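Iron-binding protein (PDB 4M7O) probably binds iron or an iron complex as the solute-binding component of an ABC-type uptake system. Local coordinates at residues Gly254-Val257 / Ser258-Gly261. Residues are numbered along the deposited sequence; the frame is centred on the assembly and turned at random.
Sequences GDEV and SRPG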
loop_
_atom_site.group_PDB
_atom_site.type_symbol
_atom_site.label_atom_id
_atom_site.label_comp_id
_atom_site.label_asym_id
_atom_site.label_seq_id
_atom_site.Cartn_x
_atom_site.Cartn_y
_atom_site.Cartn_z
ATOM N N GLY A 254 -5.000 -4.105 4.534
ATOM C CA GLY A 254 -3.902 -4.276 3.602
ATOM C C GLY A 254 -3.584 -3.021 2.830
ATOM O O GLY A 254 -2.408 -2.704 2.602
ATOM N N ASP A 255 -4.632 -2.305 2.432
ATOM C CA ASP A 255 -4.463 -1.055 1.704
ATOM C C ASP A 255 -3.797 0.022 2.562
ATOM O O ASP A 255 -3.020 0.825 2.056
ATOM C CB ASP A 255 -5.804 -0.556 1.144
ATOM C CG ASP A 255 -6.338 -1.439 0.015
ATOM O OD1 ASP A 255 -5.542 -2.195 -0.597
ATOM O OD2 ASP A 255 -7.559 -1.366 -0.265
ATOM N N GLU A 256 -4.099 0.047 3.855
ATOM C CA GLU A 256 -3.405 0.968 4.749
ATOM C C GLU A 256 -1.943 0.569 4.975
ATOM O O GLU A 256 -1.040 1.357 4.708
ATOM C CB GLU A 256 -4.131 1.108 6.091
ATOM C CG GLU A 256 -5.361 1.989 6.027
ATOM C CD GLU A 256 -5.065 3.368 5.455
ATOM O OE1 GLU A 256 -5.678 3.722 4.425
ATOM O OE2 GLU A 256 -4.224 4.095 6.033
ATOM N N VAL A 257 -1.693 -0.652 5.429
ATOM C CA VAL A 257 -0.310 -1.008 5.749
ATOM C C VAL A 257 0.620 -1.012 4.542
ATOM O O VAL A 257 1.812 -0.748 4.685
ATOM C CB VAL A 257 -0.187 -2.348 6.511
ATOM C CG1 VAL A 257 -1.130 -2.351 7.670
ATOM C CG2 VAL A 257 -0.467 -3.494 5.590
ATOM N N SER A 258 0.087 -1.295 3.357
ATOM C CA SER A 258 0.934 -1.347 2.176
ATOM C C SER A 258 0.867 -0.055 1.361
ATOM O O SER A 258 1.285 -0.029 0.202
ATOM C CB SER A 258 0.592 -2.561 1.299
ATOM O OG SER A 258 -0.630 -2.389 0.608
ATOM N N ARG A 259 0.350 1.018 1.956
ATOM C CA ARG A 259 0.281 2.282 1.227
ATOM C C ARG A 259 1.694 2.741 0.888
ATOM O O ARG A 259 2.516 2.964 1.792
ATOM C CB ARG A 259 -0.431 3.367 2.036
ATOM C CG ARG A 259 -0.529 4.705 1.288
ATOM C CD ARG A 259 -1.245 5.755 2.118
ATOM N NE ARG A 259 -2.651 5.425 2.358
ATOM C CZ ARG A 259 -3.539 6.282 2.866
ATOM N NH1 ARG A 259 -3.165 7.517 3.209
ATOM N NH2 ARG A 259 -4.800 5.909 3.037
ATOM N N PRO A 260 1.992 2.883 -0.416
ATOM C CA PRO A 260 3.374 3.196 -0.804
ATOM C C PRO A 260 3.742 4.664 -0.570
ATOM O O PRO A 260 4.126 5.360 -1.514
ATOM C CB PRO A 260 3.401 2.858 -2.301
ATOM C CG PRO A 260 1.956 3.051 -2.754
ATOM C CD PRO A 260 1.140 2.570 -1.583
ATOM N N GLY A 261 3.644 5.122 0.678
ATOM C CA GLY A 261 3.995 6.491 1.010
ATOM C C GLY A 261 5.071 6.598 2.078
ATOM O O GLY A 261 5.718 5.612 2.435
#
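G254 O accepts a hydrogen bond from S258 N in an i+4 helical link of 3.0 Å, and R259 N bonds to E256 O, three residues back, at 3.1 Å; here the one-turn helix 254-257 ends and the chain runs on toward helix 264-275. This C-terminal helix end sits close to the centre of the chain, between the two sheet-bearing lobes of a periplasmic-binding-protein fold. Helical backbone angles stop at S258, and its hydroxyl folds back on the turn: chi1 of 73° turns OG back over the helix end, where it donates to G254 O at 2.7 Å. That oxygen is therefore gripped twice by one residue, OG and N arriving from opposite faces of the G254 carbonyl plane. The side chains of E256 and R259 run alongside each other in one direction. E256 bends at chi2 and R259 at chi3, which brings OE1 of E256 to 2.7 Å from NH2 of R259 in a salt bridge whose hydrogen bond is weak, at an N-H...O angle of only 115°. NH1 of R259 forms further salt bridges with E34 and D53, so acidic groups from separate parts of the chain share one guanidinium. The E256 carboxylate is turned 76° against the guanidinium plane, with OE2 over one face, 3.9 Å from R259 CZ.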